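Local coordinates for protein putative malic enzyme ((S)-malate:NAD+ oxidoreductase (decarboxylating)) (Streptococcus pyogenes, PDB 2A9F) that probably catalyses the NAD-dependent oxidative decarboxylation of malate with the help of a divalent metal ion, at residues 57-62 and 334-339; 94-99 and 105-110; 176-181 and 305-310; 345-350 and 376-381; 353-358 and 363-368. All blocks are in the same frame, centred on the assembly; numbering follows the deposited sequence.

Contact 1: residues 57-62 and 334-339; sequences LAYDLT and DARAKT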
# COMPACT_ATOMS: atom_id res chain seq x y z
N LEU A 57 -16.10 -11.35 -5.43
CA LEU A 57 -15.36 -11.30 -6.66
C LEU A 57 -14.05 -10.52 -6.48
O LEU A 57 -13.14 -10.63 -7.32
CB LEU A 57 -16.21 -10.69 -7.76
CG LEU A 57 -17.49 -11.45 -8.11
CD1 LEU A 57 -18.10 -10.86 -9.37
CD2 LEU A 57 -17.18 -12.92 -8.32
N ALA A 58 -13.94 -9.76 -5.40
CA ALA A 58 -12.73 -9.00 -5.14
C ALA A 58 -11.51 -9.91 -5.18
O ALA A 58 -10.45 -9.49 -5.61
CB ALA A 58 -12.80 -8.27 -3.80
N TYR A 59 -11.68 -11.16 -4.74
CA TYR A 59 -10.57 -12.12 -4.71
C TYR A 59 -10.17 -12.66 -6.07
O TYR A 59 -9.08 -13.19 -6.23
CB TYR A 59 -10.87 -13.29 -3.78
CG TYR A 59 -10.46 -13.06 -2.34
CD1 TYR A 59 -11.39 -12.72 -1.36
CD2 TYR A 59 -9.12 -13.16 -1.97
CE1 TYR A 59 -11.00 -12.49 -0.04
CE2 TYR A 59 -8.72 -12.93 -0.67
CZ TYR A 59 -9.66 -12.59 0.29
OH TYR A 59 -9.24 -12.36 1.57
N ASP A 60 -11.05 -12.55 -7.06
CA ASP A 60 -10.76 -13.07 -8.39
C ASP A 60 -10.32 -11.98 -9.36
O ASP A 60 -9.50 -12.23 -10.24
CB ASP A 60 -11.99 -13.74 -8.99
CG ASP A 60 -12.64 -14.72 -8.05
OD1 ASP A 60 -12.89 -15.86 -8.48
OD2 ASP A 60 -12.90 -14.34 -6.89
N LEU A 61 -10.87 -10.79 -9.19
CA LEU A 61 -10.60 -9.68 -10.10
C LEU A 61 -9.67 -8.55 -9.65
O LEU A 61 -9.41 -7.63 -10.41
CB LEU A 61 -11.95 -9.10 -10.55
CG LEU A 61 -13.00 -10.14 -11.00
CD1 LEU A 61 -14.35 -9.48 -11.19
CD2 LEU A 61 -12.56 -10.82 -12.28
N THR A 62 -9.16 -8.60 -8.43
CA THR A 62 -8.26 -7.54 -7.96
C THR A 62 -7.01 -8.14 -7.36
O THR A 62 -6.92 -9.35 -7.19
CB THR A 62 -8.93 -6.65 -6.90
OG1 THR A 62 -8.89 -7.30 -5.63
CG2 THR A 62 -10.38 -6.36 -7.27
N ASP A 334 -4.08 -18.70 -0.77
CA ASP A 334 -4.58 -19.75 -1.65
C ASP A 334 -5.95 -20.24 -1.20
O ASP A 334 -6.78 -20.57 -2.03
CB ASP A 334 -3.64 -20.95 -1.69
CG ASP A 334 -2.35 -20.67 -2.41
OD1 ASP A 334 -2.35 -19.71 -3.22
OD2 ASP A 334 -1.36 -21.39 -2.19
N ALA A 335 -6.18 -20.29 0.11
CA ALA A 335 -7.45 -20.78 0.63
C ALA A 335 -8.46 -19.67 0.88
O ALA A 335 -9.64 -19.95 1.11
CB ALA A 335 -7.23 -21.57 1.93
N ARG A 336 -8.02 -18.43 0.80
CA ARG A 336 -8.91 -17.30 1.04
C ARG A 336 -9.40 -17.45 2.47
O ARG A 336 -10.60 -17.38 2.75
CB ARG A 336 -10.10 -17.32 0.07
CG ARG A 336 -9.69 -17.38 -1.40
CD ARG A 336 -10.82 -16.97 -2.34
NE ARG A 336 -10.33 -16.86 -3.72
CZ ARG A 336 -11.13 -16.71 -4.78
NH1 ARG A 336 -12.44 -16.66 -4.61
NH2 ARG A 336 -10.61 -16.62 -6.00
N ALA A 337 -8.46 -17.67 3.39
CA ALA A 337 -8.81 -17.84 4.79
C ALA A 337 -9.15 -16.49 5.38
O ALA A 337 -8.41 -15.52 5.19
CB ALA A 337 -7.65 -18.47 5.55
N LYS A 338 -10.28 -16.42 6.09
CA LYS A 338 -10.71 -15.18 6.72
C LYS A 338 -9.91 -14.93 8.01
O LYS A 338 -10.17 -13.96 8.73
CB LYS A 338 -12.21 -15.22 7.03
CG LYS A 338 -13.12 -15.10 5.81
CD LYS A 338 -13.56 -16.46 5.26
CE LYS A 338 -14.56 -17.16 6.19
NZ LYS A 338 -15.00 -18.50 5.69
N THR A 339 -8.95 -15.80 8.27
CA THR A 339 -8.10 -15.70 9.46
C THR A 339 -7.15 -16.89 9.56
O THR A 339 -7.41 -17.97 9.03
CB THR A 339 -8.95 -15.66 10.75
OG1 THR A 339 -8.13 -15.25 11.85
CG2 THR A 339 -9.53 -17.03 11.04
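Arg336 reaches out from the end of helix 325-335 to Tyr59 and Asp60 on the short helix 58-61, far apart in sequence. It stands at a Schellman motif: with positive phi (61°) it ends the helix and sends its side chain toward the other segment. The link is a small surface contact between a part of the N-terminal malic enzyme region and a part of the NAD-binding region.

The apolar share belongs to Tyr59. Its CB sits over the centre of one guanidinium face, 3.6 Å from Arg336 CZ, while the side chains slide past each other in opposite directions, ring and guanidinium planes 18° apart. Arg336 CD comes to 3.9 Å from Tyr59 CG. Extended from CG to NE, the arginine carries its guanidinium across to Tyr59 and Asp60.

The charged share is a salt bridge from Asp60 OD2 to Arg336 NH1 at 3.3 Å, with no hydrogen bond across the segments. Carboxylate and guanidinium planes stand 77° apart, consistent with attraction that is mainly electrostatic. Asp60 OD1, by contrast, lies at the guanidinium edge and in its plane, 3.5 Å from Arg336 NH2.

Contact 2: residues 94-99 and 105-110; sequences GKAALF and VDAIPI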
# COMPACT_ATOMS: atom_id res chain seq x y z
N GLY A 94 12.23 -4.83 2.75
CA GLY A 94 13.13 -5.96 2.63
C GLY A 94 12.29 -7.19 2.93
O GLY A 94 12.35 -8.22 2.25
N LYS A 95 11.47 -7.05 3.96
CA LYS A 95 10.58 -8.11 4.37
C LYS A 95 9.64 -8.47 3.22
O LYS A 95 9.36 -9.64 2.99
CB LYS A 95 9.77 -7.65 5.58
CG LYS A 95 9.02 -8.77 6.30
CD LYS A 95 9.97 -9.60 7.15
CE LYS A 95 9.20 -10.45 8.16
NZ LYS A 95 10.12 -10.88 9.26
N ALA A 96 9.16 -7.45 2.50
CA ALA A 96 8.26 -7.67 1.38
C ALA A 96 8.96 -8.32 0.20
O ALA A 96 8.34 -9.05 -0.59
CB ALA A 96 7.60 -6.36 0.94
N ALA A 97 10.26 -8.07 0.05
CA ALA A 97 10.96 -8.69 -1.07
C ALA A 97 11.10 -10.20 -0.81
O ALA A 97 11.20 -11.00 -1.76
CB ALA A 97 12.34 -8.05 -1.26
N LEU A 98 11.08 -10.59 0.47
CA LEU A 98 11.18 -12.00 0.81
C LEU A 98 9.86 -12.66 0.49
O LEU A 98 9.83 -13.77 -0.07
CB LEU A 98 11.50 -12.18 2.29
CG LEU A 98 12.85 -11.57 2.71
CD1 LEU A 98 13.15 -11.96 4.13
CD2 LEU A 98 13.97 -12.05 1.78
N PHE A 99 8.77 -11.98 0.83
CA PHE A 99 7.42 -12.49 0.58
C PHE A 99 7.28 -12.90 -0.88
O PHE A 99 6.62 -13.89 -1.20
CB PHE A 99 6.39 -11.40 0.88
CG PHE A 99 5.73 -11.52 2.22
CD1 PHE A 99 6.06 -10.66 3.26
CD2 PHE A 99 4.75 -12.48 2.44
CE1 PHE A 99 5.42 -10.75 4.51
CE2 PHE A 99 4.11 -12.60 3.67
CZ PHE A 99 4.45 -11.72 4.72
N VAL A 105 4.11 -14.31 -3.03
CA VAL A 105 3.30 -13.27 -2.43
C VAL A 105 3.70 -11.84 -2.74
O VAL A 105 4.86 -11.46 -2.61
CB VAL A 105 3.28 -13.42 -0.88
CG1 VAL A 105 2.18 -12.52 -0.26
CG2 VAL A 105 3.07 -14.89 -0.51
N ASP A 106 2.71 -11.05 -3.15
CA ASP A 106 2.92 -9.63 -3.43
C ASP A 106 2.70 -8.92 -2.09
O ASP A 106 1.61 -8.95 -1.52
CB ASP A 106 1.91 -9.14 -4.48
CG ASP A 106 2.17 -9.74 -5.88
OD1 ASP A 106 3.28 -9.53 -6.45
OD2 ASP A 106 1.25 -10.41 -6.41
N ALA A 107 3.76 -8.30 -1.57
CA ALA A 107 3.68 -7.60 -0.30
C ALA A 107 4.07 -6.13 -0.47
O ALA A 107 5.08 -5.82 -1.09
CB ALA A 107 4.60 -8.29 0.74
N ILE A 108 3.23 -5.25 0.07
CA ILE A 108 3.42 -3.81 0.02
C ILE A 108 3.92 -3.34 1.39
O ILE A 108 3.25 -3.54 2.39
CB ILE A 108 2.06 -3.06 -0.24
CG1 ILE A 108 1.35 -3.62 -1.47
CG2 ILE A 108 2.30 -1.57 -0.41
CD1 ILE A 108 2.07 -3.36 -2.76
N PRO A 109 5.10 -2.71 1.46
CA PRO A 109 5.54 -2.26 2.79
C PRO A 109 4.83 -0.94 3.15
O PRO A 109 4.72 -0.05 2.31
CB PRO A 109 7.04 -2.09 2.60
CG PRO A 109 7.15 -1.68 1.18
CD PRO A 109 6.16 -2.56 0.46
N ILE A 110 4.33 -0.84 4.38
CA ILE A 110 3.61 0.36 4.81
C ILE A 110 3.91 0.78 6.24
O ILE A 110 3.67 0.02 7.19
CB ILE A 110 2.08 0.18 4.68
CG1 ILE A 110 1.70 0.16 3.21
CG2 ILE A 110 1.36 1.32 5.35
CD1 ILE A 110 0.23 -0.10 2.97
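Ala107 CB, at the middle of this contact, is shared by two residues of the helix: it lies 3.6 Å from Ala96 CB and equally 3.6 Å from Phe99 CB. The small methyls let helix 94-99 and strand 106-110 run close together, their axes 7.0 Å apart and nearly antiparallel at 175°. The helix and the strand that follows it are the second half of a beta-alpha-beta crossover formed by strand 67-72, helix 85-102 and strand 106-111.

Around this centre, Phe99 CD2 touches Val105 CG1 at 3.7 Å, the aromatic side chain slanting across the valine. With CG1 anti to the backbone N (chi1 -168°), Val105 holds that branch against the ring. At the other end Ala96 CB meets Pro109 CD at 4.1 Å.

The polar edge is slight. Where the turn closes, Val105 N gives a weak hydrogen bond to Phe99 O, 3.1 Å long and bent to 135° at the hydrogen.

Lys95, the probable proton acceptor, leaves the same helix on another side and forms a salt bridge with Asp162. Strand 106-111 is bonded along one side to strand 67-72, whose Val70 touches both Phe99 and Ala107. Helix 325-335 adds Phe329, edge-to-face with Phe99, and Leu22 of strand 22-26 packs on Ala96 and Pro109.

Contact 3: residues 176-181 and 305-310; sequences FNSLKL and AYIVGT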
# COMPACT_ATOMS: atom_id res chain seq x y z
N PHE A 176 9.68 -30.84 16.89
CA PHE A 176 9.15 -32.02 16.21
C PHE A 176 10.36 -32.84 15.73
O PHE A 176 10.41 -34.07 15.86
CB PHE A 176 8.31 -31.62 15.00
CG PHE A 176 6.96 -31.09 15.36
CD1 PHE A 176 6.37 -30.09 14.58
CD2 PHE A 176 6.25 -31.61 16.44
CE1 PHE A 176 5.10 -29.60 14.88
CE2 PHE A 176 4.97 -31.13 16.75
CZ PHE A 176 4.40 -30.13 15.97
N ASN A 177 11.34 -32.12 15.18
CA ASN A 177 12.54 -32.77 14.70
C ASN A 177 13.44 -33.17 15.86
O ASN A 177 14.22 -34.10 15.76
CB ASN A 177 13.28 -31.86 13.73
CG ASN A 177 12.76 -31.99 12.32
OD1 ASN A 177 11.91 -32.83 12.04
ND2 ASN A 177 13.27 -31.16 11.42
N SER A 178 13.32 -32.45 16.97
CA SER A 178 14.12 -32.78 18.13
C SER A 178 13.58 -34.04 18.78
O SER A 178 14.34 -34.86 19.27
CB SER A 178 14.13 -31.62 19.11
OG SER A 178 15.18 -30.74 18.77
N LEU A 179 12.26 -34.20 18.77
CA LEU A 179 11.61 -35.38 19.34
C LEU A 179 12.22 -36.61 18.68
O LEU A 179 12.75 -37.50 19.35
CB LEU A 179 10.11 -35.34 19.05
CG LEU A 179 9.33 -34.10 19.51
CD1 LEU A 179 7.86 -34.26 19.15
CD2 LEU A 179 9.48 -33.94 21.02
N LYS A 180 12.15 -36.63 17.35
CA LYS A 180 12.68 -37.72 16.53
C LYS A 180 14.03 -38.29 16.94
O LYS A 180 14.14 -39.49 17.21
CB LYS A 180 12.76 -37.27 15.07
CG LYS A 180 11.43 -37.05 14.40
CD LYS A 180 10.62 -38.34 14.34
CE LYS A 180 9.42 -38.18 13.42
NZ LYS A 180 9.80 -37.90 11.99
N LEU A 181 15.07 -37.45 16.98
CA LEU A 181 16.40 -37.92 17.32
C LEU A 181 16.66 -38.12 18.81
O LEU A 181 17.81 -38.09 19.26
CB LEU A 181 17.48 -37.01 16.72
CG LEU A 181 17.67 -35.56 17.18
CD1 LEU A 181 18.75 -34.88 16.33
CD2 LEU A 181 16.36 -34.83 17.07
N ALA A 305 24.12 -30.54 27.30
CA ALA A 305 22.96 -30.45 26.43
C ALA A 305 23.16 -31.29 25.17
O ALA A 305 24.28 -31.42 24.69
CB ALA A 305 22.70 -29.00 26.05
N TYR A 306 22.07 -31.85 24.66
CA TYR A 306 22.13 -32.66 23.45
C TYR A 306 21.81 -31.84 22.20
O TYR A 306 22.29 -32.13 21.10
CB TYR A 306 21.15 -33.83 23.55
CG TYR A 306 21.16 -34.72 22.33
CD1 TYR A 306 22.28 -35.51 22.02
CD2 TYR A 306 20.05 -34.80 21.49
CE1 TYR A 306 22.29 -36.35 20.91
CE2 TYR A 306 20.05 -35.63 20.38
CZ TYR A 306 21.17 -36.41 20.10
OH TYR A 306 21.16 -37.24 19.00
N ILE A 307 20.98 -30.81 22.38
CA ILE A 307 20.59 -29.94 21.28
C ILE A 307 20.49 -28.50 21.77
O ILE A 307 20.02 -28.24 22.87
CB ILE A 307 19.23 -30.35 20.68
CG1 ILE A 307 19.31 -31.78 20.13
CG2 ILE A 307 18.85 -29.39 19.58
CD1 ILE A 307 18.02 -32.27 19.45
N VAL A 308 20.96 -27.58 20.94
CA VAL A 308 20.91 -26.16 21.27
C VAL A 308 20.54 -25.33 20.05
O VAL A 308 21.10 -25.50 18.97
CB VAL A 308 22.26 -25.64 21.77
CG1 VAL A 308 22.14 -24.17 22.08
CG2 VAL A 308 22.67 -26.40 23.01
N GLY A 309 19.59 -24.44 20.24
CA GLY A 309 19.16 -23.59 19.16
C GLY A 309 18.97 -22.19 19.67
O GLY A 309 18.61 -22.00 20.82
N THR A 310 19.23 -21.21 18.82
CA THR A 310 19.07 -19.82 19.19
C THR A 310 18.53 -19.08 17.99
O THR A 310 18.09 -19.69 17.02
CB THR A 310 20.41 -19.18 19.57
OG1 THR A 310 21.22 -19.03 18.40
CG2 THR A 310 21.12 -20.05 20.57
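This is a partly buried, mostly apolar contact between the C-terminal end of helix 162-180 and the weakly bonded strand 307-310, an edge strand of the mixed sheet in the Rossmann-type NAD-binding region. Ser178, and Leu181 just past the helix end, meet Ile307 at the start of the strand and Tyr306 just before it, so the helix end covers the sheet border here.

Ile307 lies at the centre. Its CD1 is 4.0 Å from Leu181 CG, the two side chains reaching toward each other tip to tip. Ile307 puts CG1 anti to its carbonyl carbon (chi1 -60°), which carries CD1 toward the helix. Leu181 also slants across Tyr306, with its CG 4.0 Å from Tyr306 CE2; both residues are partly exposed. Tyr306 has another partner in Arg282, which makes a cation-pi interaction with the ring.

Backbone bonds tie this edge to Pro283, through Tyr306, and to Ile285 of strand 284-287, through Gly309; Val284 of that strand touches both Ser178 and Ile307. The hydroxyl of Ser178 is engaged within its own helix, bonded to Ala174 O. Ser178 OG also lies 3.3 Å from the Ile307 CD1 methyl.

Contact 4: residues 345-350 and 376-381; sequences QIAAAK and AEIVAK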
# COMPACT_ATOMS: atom_id res chain seq x y z
N GLN A 345 -1.11 -22.86 12.08
CA GLN A 345 0.26 -22.56 12.48
C GLN A 345 1.06 -23.82 12.80
O GLN A 345 2.26 -23.88 12.51
CB GLN A 345 0.26 -21.61 13.67
CG GLN A 345 -0.40 -20.29 13.37
CD GLN A 345 -0.44 -19.36 14.55
OE1 GLN A 345 0.56 -19.18 15.25
NE2 GLN A 345 -1.59 -18.76 14.78
N ILE A 346 0.40 -24.83 13.39
CA ILE A 346 1.10 -26.08 13.71
C ILE A 346 1.32 -26.80 12.39
O ILE A 346 2.36 -27.44 12.17
CB ILE A 346 0.27 -26.99 14.67
CG1 ILE A 346 0.13 -26.33 16.04
CG2 ILE A 346 0.95 -28.35 14.85
CD1 ILE A 346 -0.71 -27.12 17.03
N ALA A 347 0.34 -26.65 11.50
CA ALA A 347 0.42 -27.25 10.17
C ALA A 347 1.73 -26.77 9.57
O ALA A 347 2.52 -27.57 9.06
CB ALA A 347 -0.75 -26.79 9.33
N ALA A 348 1.97 -25.47 9.65
CA ALA A 348 3.19 -24.88 9.12
C ALA A 348 4.42 -25.51 9.76
O ALA A 348 5.42 -25.76 9.08
CB ALA A 348 3.19 -23.37 9.36
N ALA A 349 4.34 -25.78 11.06
CA ALA A 349 5.46 -26.37 11.78
C ALA A 349 5.81 -27.77 11.30
O ALA A 349 6.99 -28.12 11.22
CB ALA A 349 5.17 -26.39 13.27
N LYS A 350 4.80 -28.57 10.99
CA LYS A 350 5.07 -29.93 10.51
C LYS A 350 5.70 -29.85 9.12
O LYS A 350 6.69 -30.52 8.85
CB LYS A 350 3.79 -30.76 10.47
CG LYS A 350 3.34 -31.28 11.83
CD LYS A 350 1.93 -31.86 11.76
CE LYS A 350 1.49 -32.40 13.11
NZ LYS A 350 0.08 -32.88 13.09
N ALA A 376 3.13 -24.04 2.70
CA ALA A 376 1.82 -23.62 2.22
C ALA A 376 0.92 -24.83 1.97
O ALA A 376 -0.31 -24.74 2.10
CB ALA A 376 1.96 -22.82 0.94
N GLU A 377 1.53 -25.95 1.60
CA GLU A 377 0.77 -27.17 1.34
C GLU A 377 0.09 -27.59 2.63
O GLU A 377 -1.11 -27.85 2.66
CB GLU A 377 1.69 -28.31 0.86
CG GLU A 377 1.42 -28.76 -0.58
CD GLU A 377 1.87 -30.20 -0.85
OE1 GLU A 377 1.30 -31.13 -0.23
OE2 GLU A 377 2.79 -30.41 -1.67
N ILE A 378 0.86 -27.63 3.71
CA ILE A 378 0.33 -28.03 5.01
C ILE A 378 -0.70 -27.04 5.53
O ILE A 378 -1.73 -27.45 6.05
CB ILE A 378 1.44 -28.18 6.07
CG1 ILE A 378 2.75 -28.62 5.42
CG2 ILE A 378 1.02 -29.22 7.10
CD1 ILE A 378 2.64 -29.91 4.61
N VAL A 379 -0.42 -25.74 5.41
CA VAL A 379 -1.36 -24.73 5.91
C VAL A 379 -2.72 -24.96 5.27
O VAL A 379 -3.76 -24.89 5.94
CB VAL A 379 -0.87 -23.30 5.60
CG1 VAL A 379 -1.83 -22.27 6.18
CG2 VAL A 379 0.52 -23.10 6.20
N ALA A 380 -2.73 -25.23 3.98
CA ALA A 380 -3.97 -25.53 3.29
C ALA A 380 -4.10 -27.02 3.62
O ALA A 380 -3.09 -27.69 3.84
CB ALA A 380 -3.81 -25.31 1.78
N LYS A 381 -5.32 -27.55 3.68
CA LYS A 381 -5.51 -28.96 4.01
C LYS A 381 -5.53 -29.17 5.53
O LYS A 381 -6.13 -30.11 6.03
CB LYS A 381 -4.44 -29.84 3.37
CG LYS A 381 -4.37 -29.74 1.83
CD LYS A 381 -5.69 -30.10 1.12
CE LYS A 381 -6.76 -29.00 1.24
NZ LYS A 381 -7.92 -29.18 0.31
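Helices 342-354 and 373-379 come together at Ala347 and Ile378, whose CA atoms are 5.2 Å apart, in a close helix-helix contact of the NAD-binding region. Segment 345-350 is helical throughout and lies inside its helix. Segment 376-381 covers the last turn of the other, and Ala380 is the first residue to leave helical geometry. No hydrogen bond passes between the segments; the helices meet through small side chains and a stretch of backbone.

Ala347 does most of the work on its side. Its CB points at the other helix and lies 3.7 Å from Ile378 CG2, 3.5 Å from Ile378 O and 4.0 Å from Val379 CA, so a single methyl group rests directly on the backbone of the last turn. Ile378 answers with its CG2 branch, placed beside its own carbonyl carbon and facing Ala347, while the end of its longer branch leads away.

Val379 stands alongside. Having CG1 anti to the backbone N (chi1 -177°), it leaves CG2 as the branch that meets Ala348.

Helix 342-354 also meets further helices: Ile169 of helix 162-180 and Ile328 of helix 325-335 both touch Ala348, and Ile346 on another side packs against Ala209 and Ala210 of helix 198-210. Helix 342-354 is thus packed by several helices, with helix 373-379 laid on one of its sides. A second, looser touch between the pair is Ala348 CB to Val379 CG2, at 4.1 Å.

Contact 5: residues 353-358 and 363-368; sequences ASLVPD and TTNIIP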
# COMPACT_ATOMS: atom_id res chain seq x y z
N ALA A 353 9.00 -29.04 9.33
CA ALA A 353 9.66 -30.24 9.84
C ALA A 353 9.96 -31.25 8.74
O ALA A 353 11.05 -31.79 8.69
CB ALA A 353 8.79 -30.90 10.94
N SER A 354 8.99 -31.49 7.86
CA SER A 354 9.14 -32.41 6.74
C SER A 354 10.38 -32.20 5.86
O SER A 354 10.80 -33.10 5.17
CB SER A 354 7.91 -32.34 5.84
OG SER A 354 6.75 -32.82 6.48
N LEU A 355 10.95 -31.00 5.88
CA LEU A 355 12.11 -30.70 5.04
C LEU A 355 13.47 -31.15 5.55
O LEU A 355 14.51 -30.73 5.03
CB LEU A 355 12.17 -29.20 4.74
CG LEU A 355 11.25 -28.68 3.63
CD1 LEU A 355 9.79 -28.79 4.04
CD2 LEU A 355 11.61 -27.23 3.35
N VAL A 356 13.49 -32.01 6.55
CA VAL A 356 14.76 -32.49 7.06
C VAL A 356 14.77 -34.00 6.98
O VAL A 356 14.10 -34.68 7.75
CB VAL A 356 15.01 -32.02 8.50
CG1 VAL A 356 16.45 -32.35 8.92
CG2 VAL A 356 14.77 -30.52 8.60
N PRO A 357 15.54 -34.55 6.02
CA PRO A 357 15.70 -35.98 5.75
C PRO A 357 16.41 -36.72 6.88
O PRO A 357 15.79 -37.51 7.60
CB PRO A 357 16.51 -35.99 4.46
CG PRO A 357 17.39 -34.79 4.63
CD PRO A 357 16.40 -33.75 5.12
N ASP A 358 17.70 -36.47 7.01
CA ASP A 358 18.50 -37.09 8.05
C ASP A 358 19.15 -36.03 8.92
O ASP A 358 20.24 -35.51 8.62
CB ASP A 358 19.53 -38.03 7.43
CG ASP A 358 18.93 -39.37 7.06
OD1 ASP A 358 18.79 -40.23 7.97
OD2 ASP A 358 18.58 -39.56 5.88
N THR A 363 18.40 -29.80 12.31
CA THR A 363 17.01 -30.16 12.55
C THR A 363 16.05 -29.19 11.89
O THR A 363 14.87 -29.46 11.74
CB THR A 363 16.69 -30.23 14.07
OG1 THR A 363 17.33 -29.13 14.74
CG2 THR A 363 17.18 -31.54 14.65
N THR A 364 16.56 -28.03 11.50
CA THR A 364 15.74 -27.03 10.82
C THR A 364 16.25 -26.89 9.39
O THR A 364 17.44 -26.70 9.15
CB THR A 364 15.81 -25.66 11.53
OG1 THR A 364 14.84 -24.78 10.94
CG2 THR A 364 17.19 -25.02 11.37
N ASN A 365 15.34 -27.02 8.43
CA ASN A 365 15.69 -26.93 7.03
C ASN A 365 16.23 -25.58 6.60
O ASN A 365 15.89 -24.54 7.17
CB ASN A 365 14.48 -27.27 6.20
CG ASN A 365 13.24 -26.68 6.77
OD1 ASN A 365 12.92 -26.91 7.94
ND2 ASN A 365 12.53 -25.89 5.97
N ILE A 366 17.06 -25.62 5.56
CA ILE A 366 17.70 -24.45 4.97
C ILE A 366 16.70 -23.78 4.01
O ILE A 366 15.50 -23.95 4.17
CB ILE A 366 18.97 -24.90 4.22
CG1 ILE A 366 19.79 -23.71 3.74
CG2 ILE A 366 18.58 -25.83 3.07
CD1 ILE A 366 21.11 -24.11 3.10
N ILE A 367 17.17 -23.03 3.03
CA ILE A 367 16.26 -22.39 2.08
C ILE A 367 16.31 -23.01 0.68
O ILE A 367 16.82 -22.41 -0.26
CB ILE A 367 16.54 -20.88 1.98
CG1 ILE A 367 18.03 -20.65 1.71
CG2 ILE A 367 16.07 -20.20 3.26
CD1 ILE A 367 18.38 -19.21 1.32
N PRO A 368 15.78 -24.24 0.55
CA PRO A 368 15.75 -24.97 -0.72
C PRO A 368 14.66 -24.50 -1.67
O PRO A 368 14.15 -23.38 -1.55
CB PRO A 368 15.55 -26.41 -0.27
CG PRO A 368 14.58 -26.24 0.85
CD PRO A 368 15.17 -25.06 1.62
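Asn365, Leu355 and Val356 carry most of this contact, in which the chain leaving helix 342-354 folds back on the loop that leads to helix 373-379. Asn365 gives up the most surface. Its CG lies between the backbone N and the carbonyl carbon (chi1 41°), which turns the side chain back over Leu355, with CB atoms of Asn365 and Leu355 3.3 Å apart. The two side chains slant across one another, CB of the asparagine pressed on CB of the leucine.

Leu355 CB also lies 3.4 Å from Asn365 CG. Farther out, its CD2 methyl comes near Pro368 CG, about 4.0 Å away, though the proline's placement in the model is doubtful.

Val356 works on the other flank through one methyl. Its CG2 touches the main chain of 363-365, lying 3.3 Å from Thr363 O and 3.6 Å from Asn365 N. No hydrogen bond joins the two segments; across them the contact is van der Waals.

Asn177 of helix 162-180 probably bonds to Thr363 O, though at a doubtfully short distance in the model, and also touches Val356 and Ala353, joining the loop to that helix. Thr364 lies about 5 Å, side chain to side chain, from Asn320, a probable malate-binding residue, and Lys33 of the second subunit packs on Ile366 and Ile367 farther along the loop, before helix 373-379 begins.

How the contacts relate
Contacts 2 and 4 are the buried ones and contact 1 lies at the surface, with contacts 3 and 5 between. Chemistry follows place: the inner pair rest on alanine methyls that bring backbones close, whereas contact 1 depends on one arginine, salt-bridged to an aspartate and laid against a tyrosine. Contact 1 joins the two family regions; contact 2 belongs to the first and contacts 3, 4 and 5 to the second. Helix 342-354 serves both contact 4 and contact 5, the latter nested within the loop closed by the former. Segment 176-181 of contact 3 touches both contacts 4 and 5, packing on segment 345-350 through Phe176. Contacts 1, 2 and 5 also meet the second subunit.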